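Local coordinates for protein CT263 (Chlamydia trachomatis, PDB 4QAS) that probably hydrolyses the N-glycosidic bond of a futalosine-type nucleoside in menaquinone synthesis, as a member of the MTAN nucleosidase family, at residues A[89-99]-A[113-124]; A[159-167]-A[183-194]. The protein carries 1 engineered substitution. All blocks are in the same frame, centred on the assembly; numbering follows the deposited sequence.

How the contacts relate
Contacts 1 and 2 meet along one sheet, their centres about 11 Å apart, because strands 90-99 and 158-167 are antiparallel neighbours in it. Contact 1 pairs strand 90-99 in parallel with 119-124; contact 2 lays helix 180-197 on strand 158-167. Probable backbone hydrogen bonds join them, Y91 N to K162 O at 2.8 Å and K89 O to S164 N at 3.0 Å. Side chains meet as well: I114 CD1 lies 3.3 Å from I161 CG1, so I161 of contact 2 also packs against contact 1. The engineered N166, Asp in the natural protein, lies near the end of the strand of contact 2 but does not touch its helix; in MTAN relatives an aspartate of the active site acts as the general acid, which this position probably matches.

Contact 1: A[89-99]-A[113-124]; sequences KTYTITSVKEL and PIPRLPLAQLTS
T92 makes the first hydrogen bonds between the strands: its N binds P118 O (2.9 Å), and its carbonyl O receives A120 N. Its side chain adds a third bond, because OG1, turned anti to the backbone N (chi1 -170°), accepts I114 N at 2.9 Å in a nearly straight line (171°). CG2 of the same threonine lies 3.7 Å from both L117 CB and L119 CD2. The parallel pairing runs on from T94 N to A120 O, then slips by one residue at a beta bulge between I93 and V96, where strand 90-99 turns a corner. Beyond it L122, K97 and S124 resume the alternation, S124 N meeting K97 O at 2.7 Å. On one face I93 CG2 rests on L122 CB (3.7 Å), while V96 and L122 lie side by side. Beside the bulge, one water joins T94 OG1, S95 OG and Q121 NE2. The second shell fixes these groups: T92 OG1 also bonds M160 O, S95 OG bonds E108, and S124 OG bonds D141 and F145 N. Strand 106-110 pairs antiparallel with 90-99 past the corner, 158-167 pairs with its earlier part, and 139-141 flanks 119-124.

Contact 2: A[159-167]-A[183-194]; sequences SMIKVSSNY and LSQKLAEAIFPI. Engineered in segment 159-167: N166 (natural residue Asp).
I161 and V163, two residues apart on strand 159-167, both point toward helix 183-194 and carry most of the contact. The branches of I161 divide the work. CG2, anti to the backbone N, packs against L187 CD2 (3.8 Å) and A190 CB, the isoleucine and L187 sliding past each other in opposite directions. CD1 reaches further along the helix, meeting I194 CD1 tip to tip at 3.7 Å and I191 CG1 obliquely. V163 is forked differently: chi1 of 62° sets CG1 between the backbone N and the carbonyl carbon, from where it touches L187 CD2 (3.8 Å), while CG2 leans on L183 CD2 at 3.8 Å. K186 passes V163 at about a right angle, its CB 3.9 Å from V163 CG2, and its chain then bends away from the strand. L187 CD2 thus lies against both strand residues. At the far end both methyls of L183 lie against the backbone at S164 and S165, CD1 3.6 Å from S165 CB and CD2 near S164 O.

No hydrogen bond crosses the interface. S165 OG instead donates to OD1 of the engineered N166 at 2.8 Å, and N166 ND2 reaches Y167 O from above the carbonyl plane. On the strand's other side, S164 OG bonds P86 O and K162 NZ forms a salt bridge with D141.

Away from the strand the helix packs on helix 16-25, and F192 meets F192 of the second subunit edge-to-face. The axes of 159-167 and 183-194 run roughly antiparallel (151°) and approach to 8.5 Å, the alpha/beta layering characteristic of the nucleoside phosphorylase/MTAN fold.

Contact 1: A[89-99]-A[113-124]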
loop_
_atom_site.group_PDB
_atom_site.type_symbol
_atom_site.label_atom_id
_atom_site.label_comp_id
_atom_site.label_asym_id
_atom_site.label_seq_id
_atom_site.Cartn_x
_atom_site.Cartn_y
_atom_site.Cartn_z
ATOM N N LYS A 89 -6.163 15.777 -1.363
ATOM C CA LYS A 89 -7.278 15.074 -0.742
ATOM C C LYS A 89 -7.884 14.103 -1.749
ATOM O O LYS A 89 -8.113 14.454 -2.909
ATOM C CB LYS A 89 -8.341 16.052 -0.263
ATOM C CG LYS A 89 -9.491 15.408 0.466
ATOM C CD LYS A 89 -10.335 16.403 1.204
ATOM C CE LYS A 89 -11.535 15.742 1.807
ATOM N NZ LYS A 89 -11.174 14.803 2.892
ATOM N N THR A 90 -8.162 12.890 -1.304
ATOM C CA THR A 90 -8.670 11.831 -2.150
ATOM C C THR A 90 -10.183 11.770 -2.035
ATOM O O THR A 90 -10.720 11.725 -0.927
ATOM C CB THR A 90 -8.049 10.516 -1.703
ATOM O OG1 THR A 90 -6.630 10.706 -1.594
ATOM C CG2 THR A 90 -8.402 9.420 -2.677
ATOM N N TYR A 91 -10.859 11.768 -3.174
ATOM C CA TYR A 91 -12.304 11.678 -3.254
ATOM C C TYR A 91 -12.684 10.472 -4.088
ATOM O O TYR A 91 -11.915 10.002 -4.924
ATOM C CB TYR A 91 -12.877 12.914 -3.945
ATOM C CG TYR A 91 -12.702 14.182 -3.184
ATOM C CD1 TYR A 91 -11.573 14.970 -3.327
ATOM C CD2 TYR A 91 -13.704 14.637 -2.328
ATOM C CE1 TYR A 91 -11.437 16.154 -2.649
ATOM C CE2 TYR A 91 -13.580 15.833 -1.647
ATOM C CZ TYR A 91 -12.434 16.593 -1.801
ATOM O OH TYR A 91 -12.251 17.800 -1.144
ATOM N N THR A 92 -13.902 10.007 -3.845
ATOM C CA THR A 92 -14.577 9.118 -4.773
ATOM C C THR A 92 -15.646 9.895 -5.519
ATOM O O THR A 92 -16.218 10.840 -4.991
ATOM C CB THR A 92 -15.146 7.877 -4.066
ATOM O OG1 THR A 92 -15.588 6.949 -5.077
ATOM C CG2 THR A 92 -16.243 8.198 -3.090
ATOM N N ILE A 93 -15.888 9.517 -6.754
ATOM C CA ILE A 93 -16.766 10.274 -7.656
ATOM C C ILE A 93 -18.163 9.674 -7.696
ATOM O O ILE A 93 -18.339 8.446 -7.788
ATOM C CB ILE A 93 -16.129 10.324 -9.048
ATOM C CG1 ILE A 93 -14.719 10.900 -8.960
ATOM C CG2 ILE A 93 -17.014 11.070 -10.018
ATOM C CD1 ILE A 93 -14.629 12.285 -8.284
ATOM N N THR A 94 -19.179 10.540 -7.644
ATOM C CA THR A 94 -20.562 10.099 -7.749
ATOM C C THR A 94 -21.051 10.148 -9.180
ATOM O O THR A 94 -21.778 9.252 -9.614
ATOM C CB THR A 94 -21.441 10.972 -6.853
ATOM O OG1 THR A 94 -21.260 12.350 -7.199
ATOM C CG2 THR A 94 -21.040 10.778 -5.394
ATOM N N SER A 95 -20.713 11.199 -9.913
ATOM C CA SER A 95 -21.034 11.284 -11.328
ATOM C C SER A 95 -19.922 12.045 -12.025
ATOM O O SER A 95 -19.227 12.867 -11.425
ATOM C CB SER A 95 -22.401 11.925 -11.580
ATOM O OG SER A 95 -22.324 13.311 -11.364
ATOM N N VAL A 96 -19.754 11.729 -13.301
ATOM C CA VAL A 96 -18.767 12.366 -14.143
ATOM C C VAL A 96 -19.472 12.931 -15.373
ATOM O O VAL A 96 -20.313 12.251 -15.990
ATOM C CB VAL A 96 -17.635 11.393 -14.510
ATOM C CG1 VAL A 96 -18.165 10.135 -15.197
ATOM C CG2 VAL A 96 -16.581 12.097 -15.324
ATOM N N LYS A 97 -19.149 14.164 -15.711
ATOM C CA LYS A 97 -19.707 14.863 -16.866
ATOM C C LYS A 97 -18.579 15.109 -17.848
ATOM O O LYS A 97 -17.525 15.611 -17.452
ATOM C CB LYS A 97 -20.204 16.259 -16.456
ATOM C CG LYS A 97 -21.424 16.349 -15.566
ATOM C CD LYS A 97 -21.868 17.817 -15.418
ATOM C CE LYS A 97 -20.781 18.689 -14.787
ATOM N NZ LYS A 97 -21.191 20.108 -14.587
ATOM N N GLU A 98 -18.791 14.804 -19.125
ATOM C CA GLU A 98 -17.934 15.336 -20.180
ATOM C C GLU A 98 -18.527 16.667 -20.598
ATOM O O GLU A 98 -19.745 16.772 -20.828
ATOM C CB GLU A 98 -17.866 14.398 -21.380
ATOM C CG GLU A 98 -16.928 14.875 -22.510
ATOM C CD GLU A 98 -15.440 14.685 -22.195
ATOM O OE1 GLU A 98 -15.085 13.672 -21.562
ATOM O OE2 GLU A 98 -14.615 15.542 -22.582
ATOM N N LEU A 99 -17.686 17.668 -20.736
ATOM C CA LEU A 99 -18.132 18.974 -21.169
ATOM C C LEU A 99 -17.336 19.373 -22.403
ATOM O O LEU A 99 -16.099 19.283 -22.412
ATOM C CB LEU A 99 -17.920 19.995 -20.056
ATOM C CG LEU A 99 -18.206 21.443 -20.382
ATOM C CD1 LEU A 99 -19.660 21.674 -20.706
ATOM C CD2 LEU A 99 -17.797 22.329 -19.202
ATOM N N PRO A 113 -19.665 4.801 -6.099
ATOM C CA PRO A 113 -18.760 5.359 -5.094
ATOM C C PRO A 113 -18.091 4.277 -4.266
ATOM O O PRO A 113 -18.670 3.242 -3.940
ATOM C CB PRO A 113 -19.667 6.230 -4.218
ATOM C CG PRO A 113 -20.939 6.337 -4.942
ATOM C CD PRO A 113 -21.066 5.096 -5.771
ATOM N N ILE A 114 -16.851 4.553 -3.913
ATOM C CA ILE A 114 -16.031 3.667 -3.097
ATOM C C ILE A 114 -16.334 3.954 -1.636
ATOM O O ILE A 114 -16.378 5.131 -1.240
ATOM C CB ILE A 114 -14.557 3.920 -3.405
ATOM C CG1 ILE A 114 -14.277 3.416 -4.816
ATOM C CG2 ILE A 114 -13.630 3.270 -2.363
ATOM C CD1 ILE A 114 -13.108 4.026 -5.428
ATOM N N PRO A 115 -16.499 2.933 -0.809
ATOM C CA PRO A 115 -16.776 3.168 0.611
ATOM C C PRO A 115 -15.672 3.962 1.290
ATOM O O PRO A 115 -14.486 3.824 0.974
ATOM C CB PRO A 115 -16.839 1.756 1.194
ATOM C CG PRO A 115 -17.107 0.853 0.050
ATOM C CD PRO A 115 -16.502 1.492 -1.148
ATOM N N ARG A 116 -16.081 4.796 2.249
ATOM C CA ARG A 116 -15.217 5.512 3.182
ATOM C C ARG A 116 -14.390 6.621 2.546
ATOM O O ARG A 116 -13.533 7.205 3.225
ATOM C CB ARG A 116 -14.324 4.571 3.984
ATOM C CG ARG A 116 -15.166 3.784 4.978
ATOM C CD ARG A 116 -14.359 2.817 5.784
ATOM N NE ARG A 116 -13.736 1.793 4.948
ATOM C CZ ARG A 116 -14.312 0.643 4.600
ATOM N NH1 ARG A 116 -15.542 0.349 5.008
ATOM N NH2 ARG A 116 -13.653 -0.215 3.835
ATOM N N LEU A 117 -14.623 6.935 1.317
ATOM C CA LEU A 117 -14.042 8.120 0.694
ATOM C C LEU A 117 -15.100 9.209 0.582
ATOM O O LEU A 117 -16.290 8.910 0.375
ATOM C CB LEU A 117 -13.471 7.832 -0.701
ATOM C CG LEU A 117 -12.160 7.021 -0.703
ATOM C CD1 LEU A 117 -11.783 6.658 -2.135
ATOM C CD2 LEU A 117 -11.020 7.772 -0.052
ATOM N N PRO A 118 -14.705 10.471 0.741
ATOM C CA PRO A 118 -15.661 11.564 0.581
ATOM C C PRO A 118 -16.075 11.729 -0.864
ATOM O O PRO A 118 -15.320 11.448 -1.793
ATOM C CB PRO A 118 -14.893 12.786 1.080
ATOM C CG PRO A 118 -13.466 12.435 0.853
ATOM C CD PRO A 118 -13.344 10.964 1.022
ATOM N N LEU A 119 -17.303 12.208 -1.039
ATOM C CA LEU A 119 -17.931 12.260 -2.350
ATOM C C LEU A 119 -17.598 13.558 -3.073
ATOM O O LEU A 119 -17.557 14.639 -2.465
ATOM C CB LEU A 119 -19.444 12.133 -2.185
ATOM C CG LEU A 119 -19.951 10.940 -1.371
ATOM C CD1 LEU A 119 -21.467 10.964 -1.264
ATOM C CD2 LEU A 119 -19.479 9.654 -1.994
ATOM N N ALA A 120 -17.458 13.469 -4.393
ATOM C CA ALA A 120 -17.280 14.651 -5.231
ATOM C C ALA A 120 -17.818 14.374 -6.625
ATOM O O ALA A 120 -17.939 13.218 -7.054
ATOM C CB ALA A 120 -15.814 15.070 -5.350
ATOM N N GLN A 121 -18.096 15.452 -7.347
ATOM C CA GLN A 121 -18.466 15.399 -8.757
ATOM C C GLN A 121 -17.268 15.755 -9.611
ATOM O O GLN A 121 -16.396 16.531 -9.197
ATOM C CB GLN A 121 -19.585 16.384 -9.062
ATOM C CG GLN A 121 -20.927 15.958 -8.457
ATOM C CD GLN A 121 -22.057 16.931 -8.754
ATOM O OE1 GLN A 121 -21.853 18.144 -8.799
ATOM N NE2 GLN A 121 -23.261 16.398 -8.957
ATOM N N LEU A 122 -17.190 15.126 -10.781
ATOM C CA LEU A 122 -16.045 15.235 -11.680
ATOM C C LEU A 122 -16.542 15.729 -13.029
ATOM O O LEU A 122 -17.589 15.295 -13.507
ATOM C CB LEU A 122 -15.413 13.878 -11.865
ATOM C CG LEU A 122 -14.174 13.820 -12.751
ATOM C CD1 LEU A 122 -13.020 14.668 -12.181
ATOM C CD2 LEU A 122 -13.768 12.399 -12.919
ATOM N N THR A 123 -15.806 16.656 -13.630
ATOM C CA THR A 123 -16.001 17.048 -15.014
ATOM C C THR A 123 -14.736 16.719 -15.771
ATOM O O THR A 123 -13.642 17.019 -15.294
ATOM C CB THR A 123 -16.277 18.532 -15.120
ATOM O OG1 THR A 123 -17.497 18.814 -14.449
ATOM C CG2 THR A 123 -16.435 18.968 -16.562
ATOM N N SER A 124 -14.896 16.118 -16.946
ATOM C CA SER A 124 -13.787 15.752 -17.819
ATOM C C SER A 124 -13.788 16.687 -19.008
ATOM O O SER A 124 -14.829 16.893 -19.633
ATOM C CB SER A 124 -13.924 14.321 -18.341
ATOM O OG SER A 124 -13.908 13.380 -17.283
HETATM O O HOH W 1 -23.319 13.349 -8.824
HETATM O O HOH W 2 -20.340 15.615 -12.424
#

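Contact 2: A[159-167]-A[183-194]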
loop_
_atom_site.group_PDB
_atom_site.type_symbol
_atom_site.label_atom_id
_atom_site.label_comp_id
_atom_site.label_asym_id
_atom_site.label_seq_id
_atom_site.Cartn_x
_atom_site.Cartn_y
_atom_site.Cartn_z
ATOM N N SER A 159 -15.639 2.543 -10.772
ATOM C CA SER A 159 -15.468 3.466 -9.666
ATOM C C SER A 159 -14.281 4.353 -9.962
ATOM O O SER A 159 -13.432 4.020 -10.779
ATOM C CB SER A 159 -15.226 2.724 -8.351
ATOM O OG SER A 159 -16.301 1.921 -7.989
ATOM N N MET A 160 -14.249 5.510 -9.319
ATOM C CA MET A 160 -13.208 6.495 -9.536
ATOM C C MET A 160 -12.685 7.020 -8.225
ATOM O O MET A 160 -13.450 7.303 -7.317
ATOM C CB MET A 160 -13.758 7.690 -10.272
ATOM C CG MET A 160 -13.777 7.523 -11.723
ATOM S SD MET A 160 -14.428 8.949 -12.517
ATOM C CE MET A 160 -14.887 8.250 -14.095
ATOM N N ILE A 161 -11.378 7.128 -8.159
ATOM C CA ILE A 161 -10.647 7.783 -7.078
ATOM C C ILE A 161 -9.920 8.949 -7.728
ATOM O O ILE A 161 -9.157 8.753 -8.677
ATOM C CB ILE A 161 -9.608 6.848 -6.452
ATOM C CG1 ILE A 161 -10.276 5.610 -5.866
ATOM C CG2 ILE A 161 -8.831 7.577 -5.373
ATOM C CD1 ILE A 161 -9.308 4.478 -5.507
ATOM N N LYS A 162 -10.154 10.155 -7.227
ATOM C CA LYS A 162 -9.478 11.332 -7.746
ATOM C C LYS A 162 -8.874 12.094 -6.581
ATOM O O LYS A 162 -9.563 12.396 -5.615
ATOM C CB LYS A 162 -10.426 12.222 -8.546
ATOM C CG LYS A 162 -10.997 11.517 -9.778
ATOM C CD LYS A 162 -10.021 11.425 -10.947
ATOM C CE LYS A 162 -10.415 10.312 -11.937
ATOM N NZ LYS A 162 -9.698 10.394 -13.219
ATOM N N VAL A 163 -7.588 12.418 -6.710
ATOM C CA VAL A 163 -6.886 13.217 -5.706
ATOM C C VAL A 163 -6.714 14.625 -6.255
ATOM O O VAL A 163 -6.308 14.802 -7.398
ATOM C CB VAL A 163 -5.544 12.588 -5.296
ATOM C CG1 VAL A 163 -4.591 12.482 -6.432
ATOM C CG2 VAL A 163 -4.920 13.374 -4.146
ATOM N N SER A 164 -7.080 15.617 -5.449
ATOM C CA SER A 164 -6.963 17.017 -5.867
ATOM C C SER A 164 -5.495 17.405 -6.008
ATOM O O SER A 164 -4.715 17.342 -5.043
ATOM C CB SER A 164 -7.687 17.903 -4.875
ATOM O OG SER A 164 -7.304 17.575 -3.571
ATOM N N SER A 165 -5.103 17.763 -7.231
ATOM C CA SER A 165 -3.707 17.893 -7.587
ATOM C C SER A 165 -3.218 19.319 -7.727
ATOM O O SER A 165 -2.007 19.529 -7.724
ATOM C CB SER A 165 -3.434 17.133 -8.884
ATOM O OG SER A 165 -4.236 17.583 -9.950
ATOM N N ASN A 166 -4.121 20.282 -7.869
ATOM C CA ASN A 166 -3.775 21.665 -8.158
ATOM C C ASN A 166 -5.067 22.433 -8.293
ATOM O O ASN A 166 -6.127 21.846 -8.551
ATOM C CB ASN A 166 -3.001 21.783 -9.462
ATOM C CG ASN A 166 -3.807 21.332 -10.679
ATOM O OD1 ASN A 166 -3.930 20.131 -10.943
ATOM N ND2 ASN A 166 -4.341 22.278 -11.440
ATOM N N TYR A 167 -4.991 23.749 -8.089
ATOM C CA TYR A 167 -6.084 24.631 -8.443
ATOM C C TYR A 167 -5.993 24.971 -9.926
ATOM O O TYR A 167 -4.907 25.005 -10.514
ATOM C CB TYR A 167 -6.104 25.898 -7.559
ATOM C CG TYR A 167 -6.433 25.511 -6.145
ATOM C CD1 TYR A 167 -7.684 24.967 -5.850
ATOM C CD2 TYR A 167 -5.502 25.614 -5.123
ATOM C CE1 TYR A 167 -8.000 24.545 -4.585
ATOM C CE2 TYR A 167 -5.805 25.178 -3.838
ATOM C CZ TYR A 167 -7.058 24.630 -3.584
ATOM O OH TYR A 167 -7.322 24.179 -2.306
ATOM N N LEU A 183 1.096 12.865 -4.844
ATOM C CA LEU A 183 -0.244 12.647 -5.366
ATOM C C LEU A 183 -0.452 11.183 -5.746
ATOM O O LEU A 183 -1.490 10.599 -5.440
ATOM C CB LEU A 183 -0.482 13.585 -6.550
ATOM C CG LEU A 183 -0.577 15.068 -6.195
ATOM C CD1 LEU A 183 -0.324 15.886 -7.469
ATOM C CD2 LEU A 183 -1.926 15.316 -5.587
ATOM N N SER A 184 0.513 10.592 -6.425
ATOM C CA SER A 184 0.425 9.187 -6.793
ATOM C C SER A 184 0.358 8.298 -5.557
ATOM O O SER A 184 -0.359 7.287 -5.544
ATOM C CB SER A 184 1.633 8.864 -7.654
ATOM O OG SER A 184 1.645 7.515 -8.109
ATOM N N GLN A 185 1.085 8.670 -4.504
ATOM C CA GLN A 185 1.054 7.922 -3.258
ATOM C C GLN A 185 -0.335 7.945 -2.636
ATOM O O GLN A 185 -0.787 6.927 -2.093
ATOM C CB GLN A 185 2.129 8.454 -2.303
ATOM C CG GLN A 185 2.205 7.708 -1.016
ATOM C CD GLN A 185 2.722 6.305 -1.184
ATOM O OE1 GLN A 185 3.435 5.990 -2.154
ATOM N NE2 GLN A 185 2.405 5.427 -0.230
ATOM N N LYS A 186 -1.029 9.089 -2.690
ATOM C CA LYS A 186 -2.402 9.138 -2.183
ATOM C C LYS A 186 -3.289 8.146 -2.909
ATOM O O LYS A 186 -4.141 7.500 -2.296
ATOM C CB LYS A 186 -2.994 10.539 -2.323
ATOM C CG LYS A 186 -2.387 11.594 -1.436
ATOM C CD LYS A 186 -2.610 11.335 0.049
ATOM C CE LYS A 186 -4.061 11.496 0.465
ATOM N NZ LYS A 186 -4.235 11.304 1.937
ATOM N N LEU A 187 -3.146 8.049 -4.221
ATOM C CA LEU A 187 -3.943 7.073 -4.962
ATOM C C LEU A 187 -3.662 5.650 -4.493
ATOM O O LEU A 187 -4.581 4.856 -4.312
ATOM C CB LEU A 187 -3.692 7.217 -6.455
ATOM C CG LEU A 187 -4.096 8.572 -7.040
ATOM C CD1 LEU A 187 -3.723 8.602 -8.471
ATOM C CD2 LEU A 187 -5.570 8.869 -6.845
ATOM N N ALA A 188 -2.386 5.304 -4.289
ATOM C CA ALA A 188 -2.020 3.965 -3.852
ATOM C C ALA A 188 -2.626 3.662 -2.502
ATOM O O ALA A 188 -3.127 2.555 -2.264
ATOM C CB ALA A 188 -0.496 3.826 -3.818
ATOM N N GLU A 189 -2.595 4.653 -1.603
ATOM C CA GLU A 189 -3.140 4.463 -0.274
ATOM C C GLU A 189 -4.643 4.241 -0.309
ATOM O O GLU A 189 -5.189 3.522 0.537
ATOM C CB GLU A 189 -2.732 5.647 0.601
ATOM C CG GLU A 189 -1.232 5.623 0.852
ATOM C CD GLU A 189 -0.690 6.862 1.515
ATOM O OE1 GLU A 189 -1.471 7.813 1.761
ATOM O OE2 GLU A 189 0.530 6.887 1.775
ATOM N N ALA A 190 -5.336 4.846 -1.269
ATOM C CA ALA A 190 -6.771 4.628 -1.385
ATOM C C ALA A 190 -7.105 3.310 -2.071
ATOM O O ALA A 190 -8.140 2.698 -1.758
ATOM C CB ALA A 190 -7.396 5.778 -2.157
ATOM N N ILE A 191 -6.264 2.858 -3.009
ATOM C CA ILE A 191 -6.529 1.607 -3.723
ATOM C C ILE A 191 -6.396 0.409 -2.795
ATOM O O ILE A 191 -7.164 -0.563 -2.896
ATOM C CB ILE A 191 -5.610 1.512 -4.953
ATOM C CG1 ILE A 191 -6.114 2.499 -6.014
ATOM C CG2 ILE A 191 -5.564 0.063 -5.481
ATOM C CD1 ILE A 191 -5.194 2.719 -7.160
ATOM N N PHE A 192 -5.425 0.435 -1.891
ATOM C CA PHE A 192 -5.148 -0.773 -1.130
ATOM C C PHE A 192 -6.354 -1.322 -0.381
ATOM O O PHE A 192 -6.595 -2.534 -0.467
ATOM C CB PHE A 192 -3.956 -0.585 -0.197
ATOM C CG PHE A 192 -3.662 -1.814 0.558
ATOM C CD1 PHE A 192 -2.995 -2.863 -0.050
ATOM C CD2 PHE A 192 -4.156 -1.986 1.828
ATOM C CE1 PHE A 192 -2.771 -4.045 0.640
ATOM C CE2 PHE A 192 -3.933 -3.146 2.513
ATOM C CZ PHE A 192 -3.243 -4.177 1.924
ATOM N N PRO A 193 -7.106 -0.541 0.402
ATOM C CA PRO A 193 -8.214 -1.168 1.143
ATOM C C PRO A 193 -9.307 -1.715 0.244
ATOM O O PRO A 193 -10.014 -2.649 0.647
ATOM C CB PRO A 193 -8.716 -0.048 2.070
ATOM C CG PRO A 193 -8.229 1.208 1.473
ATOM C CD PRO A 193 -6.907 0.866 0.793
ATOM N N ILE A 194 -9.452 -1.180 -0.968
ATOM C CA ILE A 194 -10.402 -1.756 -1.914
ATOM C C ILE A 194 -9.942 -3.142 -2.332
ATOM O O ILE A 194 -10.701 -4.114 -2.258
ATOM C CB ILE A 194 -10.596 -0.849 -3.135
ATOM C CG1 ILE A 194 -10.891 0.584 -2.700
ATOM C CG2 ILE A 194 -11.725 -1.434 -3.996
ATOM C CD1 ILE A 194 -10.878 1.565 -3.856
#